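Local atomic coordinates of cell wall surface anchor family protein (Streptococcus agalactiae serogroup V, PDB entry 3TW0), a protein that probably serves as the adhesive tip subunit of the pilus of group B Streptococcus, with a magnesium-binding von Willebrand factor A domain that would engage host surfaces. Residues A34-E39 / N354-N359; L44-T49 / I119-I124; S106-T111 / N153-T158; D319-G324 / Y362-K367. The protein carries 2 engineered substitutions. One frame throughout, in Å; residues are numbered along the deposited sequence.

Contact 1. Residues A34-E39 / N354-N359; sequences ALKAGE and NVDDTN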
loop_
_atom_site.group_PDB
_atom_site.type_symbol
_atom_site.label_atom_id
_atom_site.label_comp_id
_atom_site.label_asym_id
_atom_site.label_seq_id
_atom_site.Cartn_x
_atom_site.Cartn_y
_atom_site.Cartn_z
ATOM N N ALA A 34 12.853 5.382 8.088
ATOM C CA ALA A 34 13.357 4.055 7.707
ATOM C C ALA A 34 14.421 3.531 8.651
ATOM O O ALA A 34 14.433 2.341 8.979
ATOM C CB ALA A 34 13.868 4.056 6.316
ATOM N N LEU A 35 15.331 4.411 9.056
ATOM C CA LEU A 35 16.395 4.019 9.991
ATOM C C LEU A 35 15.742 3.499 11.273
ATOM O O LEU A 35 16.101 2.425 11.771
ATOM C CB LEU A 35 17.343 5.194 10.294
ATOM C CG LEU A 35 18.337 5.121 11.485
ATOM C CD1 LEU A 35 19.372 4.017 11.368
ATOM C CD2 LEU A 35 19.031 6.467 11.708
ATOM N N LYS A 36 14.774 4.256 11.778
ATOM C CA LYS A 36 14.119 3.932 13.046
ATOM C C LYS A 36 13.261 2.678 12.942
ATOM O O LYS A 36 13.226 1.860 13.869
ATOM C CB LYS A 36 13.346 5.154 13.570
ATOM C CG LYS A 36 14.289 6.321 14.046
ATOM C CD LYS A 36 13.571 7.625 14.452
ATOM C CE LYS A 36 12.075 7.404 14.739
ATOM N NZ LYS A 36 11.618 7.999 16.040
ATOM N N ALA A 37 12.580 2.524 11.804
ATOM C CA ALA A 37 11.805 1.314 11.527
ATOM C C ALA A 37 12.716 0.075 11.461
ATOM O O ALA A 37 12.434 -0.947 12.075
ATOM C CB ALA A 37 11.001 1.489 10.240
ATOM N N GLY A 38 13.831 0.182 10.750
ATOM C CA GLY A 38 14.788 -0.901 10.680
ATOM C C GLY A 38 15.365 -1.298 12.032
ATOM O O GLY A 38 15.546 -2.497 12.314
ATOM N N GLU A 39 15.624 -0.301 12.881
ATOM C CA GLU A 39 16.144 -0.576 14.231
ATOM C C GLU A 39 15.123 -1.261 15.120
ATOM O O GLU A 39 15.441 -2.187 15.872
ATOM C CB GLU A 39 16.689 0.707 14.851
ATOM C CG GLU A 39 17.989 1.119 14.134
ATOM C CD GLU A 39 18.610 2.373 14.687
ATOM O OE1 GLU A 39 17.917 3.122 15.419
ATOM O OE2 GLU A 39 19.793 2.601 14.387
ATOM N N ASN A 354 2.829 4.111 19.184
ATOM C CA ASN A 354 3.917 4.888 18.611
ATOM C C ASN A 354 5.200 4.204 19.031
ATOM O O ASN A 354 5.264 3.581 20.108
ATOM C CB ASN A 354 3.926 6.345 19.072
ATOM C CG ASN A 354 4.735 7.243 18.135
ATOM O OD1 ASN A 354 5.999 7.228 18.124
ATOM N ND2 ASN A 354 4.011 8.009 17.308
ATOM N N VAL A 355 6.195 4.260 18.160
ATOM C CA VAL A 355 7.501 3.699 18.460
ATOM C C VAL A 355 8.098 4.388 19.697
ATOM O O VAL A 355 8.778 3.747 20.511
ATOM C CB VAL A 355 8.446 3.772 17.228
ATOM C CG1 VAL A 355 8.844 5.229 16.922
ATOM C CG2 VAL A 355 9.689 2.869 17.442
ATOM N N ASP A 356 7.789 5.675 19.871
ATOM C CA ASP A 356 8.256 6.419 21.043
ATOM C C ASP A 356 7.577 5.945 22.319
ATOM O O ASP A 356 8.086 6.162 23.435
ATOM C CB ASP A 356 8.067 7.931 20.873
ATOM C CG ASP A 356 9.053 8.538 19.865
ATOM O OD1 ASP A 356 8.754 9.659 19.377
ATOM O OD2 ASP A 356 10.092 7.902 19.551
ATOM N N ASP A 357 6.440 5.279 22.155
ATOM C CA ASP A 357 5.681 4.832 23.299
ATOM C C ASP A 357 6.191 3.446 23.705
ATOM O O ASP A 357 5.572 2.436 23.423
ATOM C CB ASP A 357 4.206 4.849 22.951
ATOM C CG ASP A 357 3.296 4.700 24.178
ATOM O OD1 ASP A 357 3.770 4.447 25.293
ATOM O OD2 ASP A 357 2.085 4.807 23.993
ATOM N N THR A 358 7.340 3.408 24.378
ATOM C CA THR A 358 7.976 2.122 24.665
ATOM C C THR A 358 7.167 1.309 25.672
ATOM O O THR A 358 7.199 0.067 25.681
ATOM C CB THR A 358 9.456 2.278 25.144
ATOM O OG1 THR A 358 9.499 3.091 26.325
ATOM C CG2 THR A 358 10.326 2.915 24.035
ATOM N N ASN A 359 6.444 2.013 26.529
ATOM C CA ASN A 359 5.621 1.346 27.535
ATOM C C ASN A 359 4.540 0.546 26.829
ATOM O O ASN A 359 4.265 -0.583 27.184
ATOM C CB ASN A 359 4.983 2.384 28.472
ATOM C CG ASN A 359 5.969 2.953 29.501
ATOM O OD1 ASN A 359 7.178 2.646 29.500
ATOM N ND2 ASN A 359 5.442 3.778 30.404
#

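Contact 2. Residues L44-T49 / I119-I124; sequences LIDKIT and ILKSRI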
loop_
_atom_site.group_PDB
_atom_site.type_symbol
_atom_site.label_atom_id
_atom_site.label_comp_id
_atom_site.label_asym_id
_atom_site.label_seq_id
_atom_site.Cartn_x
_atom_site.Cartn_y
_atom_site.Cartn_z
ATOM N N LEU A 44 13.049 -6.294 17.571
ATOM C CA LEU A 44 11.983 -7.284 17.684
ATOM C C LEU A 44 12.504 -8.696 17.374
ATOM O O LEU A 44 12.290 -9.638 18.146
ATOM C CB LEU A 44 10.772 -6.890 16.847
ATOM C CG LEU A 44 9.665 -7.919 16.993
ATOM C CD1 LEU A 44 8.872 -7.782 18.293
ATOM C CD2 LEU A 44 8.791 -7.788 15.844
ATOM N N ILE A 45 13.230 -8.824 16.271
ATOM C CA ILE A 45 13.838 -10.088 15.909
ATOM C C ILE A 45 14.677 -10.637 17.071
ATOM O O ILE A 45 14.480 -11.787 17.465
ATOM C CB ILE A 45 14.702 -9.982 14.605
ATOM C CG1 ILE A 45 13.860 -9.524 13.385
ATOM C CG2 ILE A 45 15.398 -11.307 14.317
ATOM C CD1 ILE A 45 12.777 -10.510 12.889
ATOM N N ASP A 46 15.581 -9.827 17.623
ATOM C CA ASP A 46 16.451 -10.299 18.719
ATOM C C ASP A 46 15.601 -10.747 19.900
ATOM O O ASP A 46 15.886 -11.779 20.518
ATOM C CB ASP A 46 17.446 -9.231 19.184
ATOM C CG ASP A 46 18.506 -8.921 18.146
ATOM O OD1 ASP A 46 18.750 -9.763 17.243
ATOM O OD2 ASP A 46 19.095 -7.818 18.225
ATOM N N LYS A 47 14.557 -9.979 20.201
ATOM C CA LYS A 47 13.699 -10.313 21.334
ATOM C C LYS A 47 12.993 -11.650 21.112
ATOM O O LYS A 47 13.104 -12.543 21.952
ATOM C CB LYS A 47 12.711 -9.189 21.683
ATOM C CG LYS A 47 12.003 -9.456 23.038
ATOM C CD LYS A 47 10.823 -8.522 23.329
ATOM C CE LYS A 47 11.225 -7.421 24.311
ATOM N NZ LYS A 47 10.100 -7.035 25.220
ATOM N N ILE A 48 12.304 -11.798 19.979
ATOM C CA ILE A 48 11.591 -13.045 19.660
ATOM C C ILE A 48 12.491 -14.283 19.646
ATOM O O ILE A 48 12.144 -15.317 20.227
ATOM C CB ILE A 48 10.828 -12.952 18.310
ATOM C CG1 ILE A 48 9.887 -11.758 18.331
ATOM C CG2 ILE A 48 10.030 -14.249 18.013
ATOM C CD1 ILE A 48 9.573 -11.251 16.959
ATOM N N THR A 49 13.639 -14.168 18.985
ATOM C CA THR A 49 14.507 -15.308 18.793
ATOM C C THR A 49 15.372 -15.631 20.018
ATOM O O THR A 49 16.196 -16.544 19.951
ATOM C CB THR A 49 15.444 -15.108 17.589
ATOM O OG1 THR A 49 16.233 -13.928 17.795
ATOM C CG2 THR A 49 14.643 -14.989 16.287
ATOM N N ILE A 119 20.624 -13.978 8.097
ATOM C CA ILE A 119 20.304 -13.557 6.728
ATOM C C ILE A 119 19.154 -12.547 6.762
ATOM O O ILE A 119 19.245 -11.477 6.146
ATOM C CB ILE A 119 19.892 -14.725 5.835
ATOM C CG1 ILE A 119 21.062 -15.680 5.648
ATOM C CG2 ILE A 119 19.460 -14.221 4.485
ATOM C CD1 ILE A 119 20.626 -17.057 5.228
ATOM N N LEU A 120 18.088 -12.894 7.484
ATOM C CA LEU A 120 16.938 -11.974 7.668
ATOM C C LEU A 120 17.400 -10.583 8.118
ATOM O O LEU A 120 17.130 -9.576 7.449
ATOM C CB LEU A 120 15.923 -12.595 8.638
ATOM C CG LEU A 120 14.574 -11.935 8.877
ATOM C CD1 LEU A 120 13.584 -12.976 9.384
ATOM C CD2 LEU A 120 14.737 -10.782 9.838
ATOM N N LYS A 121 18.162 -10.531 9.208
ATOM C CA LYS A 121 18.603 -9.262 9.761
ATOM C C LYS A 121 19.527 -8.474 8.798
ATOM O O LYS A 121 19.474 -7.250 8.788
ATOM C CB LYS A 121 19.283 -9.461 11.117
ATOM C CG LYS A 121 18.404 -10.032 12.233
ATOM C CD LYS A 121 19.195 -10.134 13.545
ATOM C CE LYS A 121 19.402 -8.739 14.104
ATOM N NZ LYS A 121 20.366 -8.643 15.270
ATOM N N SER A 122 20.337 -9.172 7.991
ATOM C CA SER A 122 21.179 -8.524 6.959
ATOM C C SER A 122 20.328 -7.892 5.843
ATOM O O SER A 122 20.761 -6.971 5.145
ATOM C CB SER A 122 22.173 -9.520 6.345
ATOM O OG SER A 122 21.566 -10.333 5.332
ATOM N N ARG A 123 19.111 -8.385 5.677
ATOM C CA ARG A 123 18.224 -7.863 4.646
ATOM C C ARG A 123 17.321 -6.691 5.102
ATOM O O ARG A 123 16.553 -6.142 4.293
ATOM C CB ARG A 123 17.387 -8.996 4.106
ATOM C CG ARG A 123 18.189 -9.941 3.238
ATOM C CD ARG A 123 17.274 -10.924 2.592
ATOM N NE ARG A 123 18.029 -11.996 1.969
ATOM C CZ ARG A 123 17.507 -13.153 1.588
ATOM N NH1 ARG A 123 16.230 -13.415 1.775
ATOM N NH2 ARG A 123 18.272 -14.057 1.007
ATOM N N ILE A 124 17.442 -6.295 6.369
ATOM C CA ILE A 124 16.667 -5.186 6.909
ATOM C C ILE A 124 17.217 -3.856 6.348
ATOM O O ILE A 124 18.307 -3.446 6.707
ATOM C CB ILE A 124 16.725 -5.177 8.468
ATOM C CG1 ILE A 124 15.986 -6.373 9.077
ATOM C CG2 ILE A 124 16.152 -3.892 9.056
ATOM C CD1 ILE A 124 16.321 -6.563 10.551
#

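Contact 3. Residues S106-T111 / N153-T158; sequences SYLNLT and NEILET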
loop_
_atom_site.group_PDB
_atom_site.type_symbol
_atom_site.label_atom_id
_atom_site.label_comp_id
_atom_site.label_asym_id
_atom_site.label_seq_id
_atom_site.Cartn_x
_atom_site.Cartn_y
_atom_site.Cartn_z
ATOM N N SER A 106 13.469 -9.098 2.057
ATOM C CA SER A 106 12.534 -10.010 2.717
ATOM C C SER A 106 13.180 -11.353 3.116
ATOM O O SER A 106 14.196 -11.781 2.534
ATOM C CB SER A 106 11.302 -10.219 1.840
ATOM O OG SER A 106 10.576 -8.991 1.713
ATOM N N TYR A 107 12.594 -11.975 4.141
ATOM C CA TYR A 107 12.830 -13.381 4.449
ATOM C C TYR A 107 11.490 -14.085 4.647
ATOM O O TYR A 107 10.853 -13.943 5.685
ATOM C CB TYR A 107 13.736 -13.567 5.663
ATOM C CG TYR A 107 14.443 -14.887 5.610
ATOM C CD1 TYR A 107 15.709 -14.985 5.025
ATOM C CD2 TYR A 107 13.838 -16.053 6.080
ATOM C CE1 TYR A 107 16.360 -16.181 4.934
ATOM C CE2 TYR A 107 14.492 -17.283 5.980
ATOM C CZ TYR A 107 15.761 -17.319 5.401
ATOM O OH TYR A 107 16.453 -18.498 5.289
ATOM N N LEU A 108 11.096 -14.869 3.647
ATOM C CA LEU A 108 9.697 -15.261 3.471
ATOM C C LEU A 108 9.343 -16.628 4.065
ATOM O O LEU A 108 8.199 -17.068 3.965
ATOM C CB LEU A 108 9.308 -15.180 1.987
ATOM C CG LEU A 108 9.389 -13.777 1.348
ATOM C CD1 LEU A 108 9.233 -13.811 -0.201
ATOM C CD2 LEU A 108 8.311 -12.883 1.963
ATOM N N ASN A 109 10.330 -17.275 4.678
ATOM C CA ASN A 109 10.130 -18.518 5.421
ATOM C C ASN A 109 10.320 -18.349 6.929
ATOM O O ASN A 109 11.336 -17.821 7.403
ATOM C CB ASN A 109 11.058 -19.590 4.900
ATOM C CG ASN A 109 10.953 -19.748 3.418
ATOM O OD1 ASN A 109 11.961 -19.673 2.712
ATOM N ND2 ASN A 109 9.729 -19.955 2.917
ATOM N N LEU A 110 9.320 -18.763 7.690
ATOM C CA LEU A 110 9.425 -18.661 9.134
ATOM C C LEU A 110 10.644 -19.471 9.510
ATOM O O LEU A 110 10.814 -20.593 8.998
ATOM C CB LEU A 110 8.194 -19.235 9.811
ATOM C CG LEU A 110 6.962 -18.340 9.721
ATOM C CD1 LEU A 110 5.709 -19.157 10.134
ATOM C CD2 LEU A 110 7.177 -17.089 10.610
ATOM N N THR A 111 11.505 -18.911 10.362
ATOM C CA THR A 111 12.694 -19.645 10.751
ATOM C C THR A 111 13.119 -19.422 12.206
ATOM O O THR A 111 12.867 -18.348 12.764
ATOM C CB THR A 111 13.854 -19.394 9.757
ATOM O OG1 THR A 111 14.928 -20.331 10.012
ATOM C CG2 THR A 111 14.339 -17.907 9.830
ATOM N N ASN A 153 -0.133 -12.909 6.021
ATOM C CA ASN A 153 -1.161 -13.918 6.289
ATOM C C ASN A 153 -0.865 -15.229 5.564
ATOM O O ASN A 153 -0.951 -16.331 6.146
ATOM C CB ASN A 153 -2.528 -13.392 5.859
ATOM C CG ASN A 153 -3.686 -14.288 6.302
ATOM O OD1 ASN A 153 -3.772 -14.695 7.453
ATOM N ND2 ASN A 153 -4.587 -14.558 5.397
ATOM N N GLU A 154 -0.531 -15.129 4.284
ATOM C CA GLU A 154 -0.262 -16.315 3.497
ATOM C C GLU A 154 0.842 -17.179 4.129
ATOM O O GLU A 154 0.668 -18.404 4.268
ATOM C CB GLU A 154 0.090 -15.936 2.069
ATOM C CG GLU A 154 0.576 -17.086 1.209
ATOM C CD GLU A 154 0.959 -16.642 -0.186
ATOM O OE1 GLU A 154 1.305 -15.447 -0.357
ATOM O OE2 GLU A 154 0.913 -17.495 -1.110
ATOM N N ILE A 155 1.943 -16.530 4.528
ATOM C CA ILE A 155 3.039 -17.150 5.271
ATOM C C ILE A 155 2.542 -17.916 6.520
ATOM O O ILE A 155 2.859 -19.090 6.698
ATOM C CB ILE A 155 4.103 -16.089 5.663
ATOM C CG1 ILE A 155 4.975 -15.703 4.457
ATOM C CG2 ILE A 155 5.029 -16.577 6.787
ATOM C CD1 ILE A 155 5.813 -14.511 4.746
ATOM N N LEU A 156 1.774 -17.248 7.374
ATOM C CA LEU A 156 1.248 -17.883 8.589
ATOM C C LEU A 156 0.298 -19.066 8.288
ATOM O O LEU A 156 0.430 -20.138 8.870
ATOM C CB LEU A 156 0.565 -16.838 9.463
ATOM C CG LEU A 156 1.563 -15.916 10.180
ATOM C CD1 LEU A 156 0.892 -14.666 10.685
ATOM C CD2 LEU A 156 2.286 -16.660 11.321
ATOM N N GLU A 157 -0.637 -18.869 7.366
ATOM C CA GLU A 157 -1.597 -19.898 7.014
ATOM C C GLU A 157 -0.965 -21.072 6.291
ATOM O O GLU A 157 -1.434 -22.198 6.413
ATOM C CB GLU A 157 -2.721 -19.319 6.162
ATOM C CG GLU A 157 -3.441 -18.189 6.846
ATOM C CD GLU A 157 -4.878 -18.067 6.384
ATOM O OE1 GLU A 157 -5.100 -17.734 5.195
ATOM O OE2 GLU A 157 -5.781 -18.324 7.230
ATOM N N THR A 158 0.097 -20.798 5.546
ATOM C CA THR A 158 0.836 -21.809 4.787
ATOM C C THR A 158 1.819 -22.573 5.662
ATOM O O THR A 158 1.994 -23.763 5.478
ATOM C CB THR A 158 1.684 -21.150 3.662
ATOM O OG1 THR A 158 0.890 -20.177 2.981
ATOM C CG2 THR A 158 2.116 -22.182 2.653
#

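Contact 4. Residues D319-G324 / Y362-K367; sequences DIFTVG and YDELNK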
loop_
_atom_site.group_PDB
_atom_site.type_symbol
_atom_site.label_atom_id
_atom_site.label_comp_id
_atom_site.label_asym_id
_atom_site.label_seq_id
_atom_site.Cartn_x
_atom_site.Cartn_y
_atom_site.Cartn_z
ATOM N N ASP A 319 -2.535 -12.413 16.692
ATOM C CA ASP A 319 -2.269 -11.045 17.112
ATOM C C ASP A 319 -1.699 -10.175 16.015
ATOM O O ASP A 319 -0.854 -10.615 15.265
ATOM C CB ASP A 319 -1.324 -11.025 18.306
ATOM C CG ASP A 319 -1.975 -11.585 19.539
ATOM O OD1 ASP A 319 -2.927 -10.951 20.025
ATOM O OD2 ASP A 319 -1.553 -12.665 19.977
ATOM N N ILE A 320 -2.142 -8.928 15.943
ATOM C CA ILE A 320 -1.501 -7.990 15.039
ATOM C C ILE A 320 -1.164 -6.724 15.801
ATOM O O ILE A 320 -2.063 -6.041 16.332
ATOM C CB ILE A 320 -2.325 -7.696 13.754
ATOM C CG1 ILE A 320 -2.740 -9.006 13.029
ATOM C CG2 ILE A 320 -1.504 -6.789 12.810
ATOM C CD1 ILE A 320 -4.163 -9.488 13.336
ATOM N N PHE A 321 0.139 -6.441 15.879
ATOM C CA PHE A 321 0.633 -5.244 16.530
ATOM C C PHE A 321 1.179 -4.281 15.482
ATOM O O PHE A 321 1.956 -4.694 14.614
ATOM C CB PHE A 321 1.753 -5.570 17.542
ATOM C CG PHE A 321 1.352 -6.526 18.638
ATOM C CD1 PHE A 321 0.037 -6.942 18.804
ATOM C CD2 PHE A 321 2.310 -7.006 19.526
ATOM C CE1 PHE A 321 -0.327 -7.831 19.841
ATOM C CE2 PHE A 321 1.955 -7.884 20.561
ATOM C CZ PHE A 321 0.626 -8.292 20.718
ATOM N N THR A 322 0.791 -3.007 15.582
ATOM C CA THR A 322 1.260 -1.988 14.666
ATOM C C THR A 322 2.098 -0.906 15.385
ATOM O O THR A 322 1.666 -0.327 16.394
ATOM C CB THR A 322 0.094 -1.343 13.904
ATOM O OG1 THR A 322 -0.786 -2.357 13.450
ATOM C CG2 THR A 322 0.580 -0.593 12.665
ATOM N N VAL A 323 3.273 -0.626 14.846
ATOM C CA VAL A 323 4.173 0.378 15.410
ATOM C C VAL A 323 4.327 1.558 14.463
ATOM O O VAL A 323 4.818 1.411 13.340
ATOM C CB VAL A 323 5.516 -0.235 15.833
ATOM C CG1 VAL A 323 6.606 0.841 16.038
ATOM C CG2 VAL A 323 5.305 -1.014 17.114
ATOM N N GLY A 324 3.872 2.716 14.931
ATOM C CA GLY A 324 3.885 3.948 14.150
ATOM C C GLY A 324 5.187 4.714 14.191
ATOM O O GLY A 324 5.730 5.010 15.249
ATOM N N TYR A 362 6.420 -2.565 25.142
ATOM C CA TYR A 362 6.761 -3.501 26.222
ATOM C C TYR A 362 5.518 -4.238 26.713
ATOM O O TYR A 362 5.510 -5.465 26.808
ATOM C CB TYR A 362 7.386 -2.776 27.433
ATOM C CG TYR A 362 7.990 -3.750 28.406
ATOM C CD1 TYR A 362 9.314 -4.165 28.256
ATOM C CD2 TYR A 362 7.227 -4.319 29.437
ATOM C CE1 TYR A 362 9.871 -5.081 29.106
ATOM C CE2 TYR A 362 7.780 -5.248 30.306
ATOM C CZ TYR A 362 9.099 -5.621 30.130
ATOM O OH TYR A 362 9.667 -6.558 30.945
ATOM N N ASP A 363 4.468 -3.481 27.034
ATOM C CA ASP A 363 3.271 -4.084 27.618
ATOM C C ASP A 363 2.638 -5.145 26.734
ATOM O O ASP A 363 2.293 -6.222 27.230
ATOM C CB ASP A 363 2.249 -3.031 28.027
ATOM C CG ASP A 363 2.616 -2.336 29.350
ATOM O OD1 ASP A 363 3.499 -2.828 30.097
ATOM O OD2 ASP A 363 2.011 -1.283 29.636
ATOM N N GLU A 364 2.532 -4.878 25.434
ATOM C CA GLU A 364 1.913 -5.845 24.528
ATOM C C GLU A 364 2.767 -7.129 24.358
ATOM O O GLU A 364 2.228 -8.242 24.391
ATOM C CB GLU A 364 1.538 -5.184 23.187
ATOM C CG GLU A 364 2.727 -4.627 22.356
ATOM C CD GLU A 364 2.294 -3.913 21.057
ATOM O OE1 GLU A 364 1.064 -3.748 20.830
ATOM O OE2 GLU A 364 3.187 -3.497 20.272
ATOM N N LEU A 365 4.091 -6.966 24.221
ATOM C CA LEU A 365 5.007 -8.081 23.970
ATOM C C LEU A 365 5.228 -8.960 25.195
ATOM O O LEU A 365 5.506 -10.164 25.070
ATOM C CB LEU A 365 6.370 -7.568 23.504
ATOM C CG LEU A 365 6.460 -6.980 22.094
ATOM C CD1 LEU A 365 7.775 -6.286 21.895
ATOM C CD2 LEU A 365 6.258 -8.071 21.032
ATOM N N ASN A 366 5.099 -8.351 26.371
ATOM C CA ASN A 366 5.354 -9.018 27.652
ATOM C C ASN A 366 4.686 -10.385 27.834
ATOM O O ASN A 366 5.329 -11.315 28.315
ATOM C CB ASN A 366 5.020 -8.075 28.819
ATOM C CG ASN A 366 5.412 -8.653 30.181
ATOM O OD1 ASN A 366 6.552 -9.102 30.397
ATOM N ND2 ASN A 366 4.461 -8.630 31.107
ATOM N N LYS A 367 3.410 -10.488 27.452
ATOM C CA LYS A 367 2.663 -11.761 27.350
ATOM C C LYS A 367 3.490 -12.971 26.850
ATOM O O LYS A 367 3.404 -14.070 27.416
ATOM C CB LYS A 367 1.442 -11.561 26.438
ATOM C CG LYS A 367 0.901 -12.834 25.773
ATOM C CD LYS A 367 0.267 -12.545 24.400
ATOM C CE LYS A 367 -1.219 -12.197 24.491
ATOM N NZ LYS A 367 -1.703 -11.508 23.267
#

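Contact 1. Residues A34-E39 / N354-N359
Lys36 reaches from helix 33-48 across to the turn that follows strand 352-354, and its NZ comes up beside Val355 CG1, 4.0 Å away. The lysine chain leaves the helix straight as far as CD and then bends at its last two torsions, carrying the amine toward the turn. Val355 meets it obliquely with one branch: CG1 sits between the backbone N and the carbonyl carbon (chi1 69°) and faces the amine. From the next residue the Asp356 side chain crosses that of Lys36 at about a right angle, and Asp356 OD2 stands 3.8 Å from Lys36 NZ, a long salt bridge without a hydrogen bond. What shapes the turn lies within 354-359. Asn354 OD1 accepts the backbone N of Asp356 at 2.9 Å, almost straight at 170°, in the carbonyl plane and on a lone pair, which makes an Asx turn. The backbone N of Asp357 closes a type I turn on Asn354 O, and Asp357 then stands at the N-cap of helix 358-366. The Lys36 side chain also touches Ile325. The contact thus joins helix 33-48 to the turn after edge strand 352-354 of the parallel sheet, the Val355 side chain about 10 Å from that of Asp173, a magnesium-binding residue. With just 89 Å² buried, charge attraction probably steers Lys36 more than it fixes the amine.

Contact 2. Residues L44-T49 / I119-I124
Lys121 NZ donates to Asp46 OD1 at 2.8 Å in a hydrogen-bonded salt bridge that ties helix 114-122 to helix 33-48. The amine comes in on the syn side of OD1, the side of the other oxygen, and Asp46 OD2 is also near at 3.3 Å from Lys121 NZ. A bend at chi3 (72°) turns the end of the lysine across the aspartate, the two side chains meeting at about a right angle. Inward from the charges, the aliphatic part of Lys121 slides past Ile45 in the opposite direction, its CG 3.9 Å from Ile45 CG2. Deeper still, the other branch of Ile45 meets Leu120 tip to tip, Ile45 CD1 to Leu120 CD2 at 3.6 Å. With Ile45 CG1 lying beside the backbone N and CG2 anti to it (chi1 -60°), one branch serves the leucine and the other the lysine. Within 44-49, Ile45 O accepts from both Thr49 N and Thr49 OG1. Ile45 and Leu120 both rest on Val56 of strand 55-61, which lies under the two helices. Two helices packed side by side on a parallel sheet, with apolar residues facing its strands, are characteristic of the Rossmann-like alpha/beta fold of von Willebrand factor A domains.

Contact 3. Residues S106-T111 / N153-T158
Ile155 projects from helix 145-159 into the corner made by Leu108 and Leu110, and the close packing of the contact gathers round it. Its CG2 meets Leu110 CG at 3.9 Å, the two side chains passing obliquely, while the longer branch runs to the backbone of the corner and brings Ile155 CG1 to 3.5 Å from Leu108 O. With chi1 at -76° the two branches of Ile155 diverge, CG2 to Leu110 and CG1 with CD1 to Leu108. Other contacts are looser. Leu108 crosses Ile155 at about a right angle and touches it with one methyl, Leu108 CD2 to Ile155 CD1 at 4.1 Å; Leu110 CD1 approaches Leu156 CD2 no nearer than 4.4 Å. Leu156 starts off away from the corner, and the far end of its side chain makes the touch. On the solvent side Asn109, at the corner itself, points away from the helix and is exposed, as is Glu154 on the helix. No hydrogen bond joins the two segments directly, but Gln159 farther along the helix bonds to both Leu108 O and Leu110 N, bridging the corner. Beneath, Ile155 rests on Val59 and Val14, Leu110 on Ala57 and Leu156 on Val14: the helix and the corner together pack against strands 55-61 and 11-18 of the parallel sheet.

Contact 4. Residues D319-G324 / Y362-K367
Phe321 lies with one ring face against the side chain of Glu364, the two sliding past each other in opposite directions where helix 358-366, near the C-terminus, packs on strand 319-324 of the five-stranded parallel sheet of the von Willebrand factor A-type fold. Ring and carboxylate planes are 14° apart and stacked, with Glu364 OE1 3.5 Å above the ring plane and offset toward the rim, while Glu364 CD comes to 3.5 Å from Phe321 CD2. Nearer the helix, Glu364 CB makes a CH-pi contact over the ring, 4.2 Å from the Phe321 centroid and 26° off the normal. A chi1 of 63° starts Glu364 on this course, and beyond CG its chain runs extended along the ring. At the ring edge, near its plane, Leu365 CD2 stands 4.3 Å from Phe321 CE2. Asp319 and Lys367 approach from opposite directions; Lys367 NZ is 3.5 Å from Asp319 OD2, a salt bridge whose hydrogen bond is weak. Tyr368 adds another weak bond to Asp319 OD2, and Asn351 touches both Phe321 and Glu364. A carboxylate stacked on a ring face gains packing but probably little electrostatic benefit, and burial would probably disfavour its charged form, while the weak Asp319–Lys367 pair lies where the lysine is exposed.

In the fold
Contacts 3 and 4 are buried, contact 2 is partly so, and contact 1 lies on the surface. Helix 33-48 serves contact 1 near its start and contact 2 near its end; helix 358-366 serves contact 4, with contact 1 on the turn leading into it. Leu44 and Leu365 touch to join contacts 2 and 4, while Val355 and Gly324 link contacts 1 and 4 through a probable backbone hydrogen bond. Contact 3, whose side-chain packing is apolar, packs across the sheet strands 11-18 and 55-61 and meets contact 2 where Arg123 bonds to Ser106 O. Charge pairs are absent in contact 3, long in contact 1, weak in contact 4 and close in contact 2.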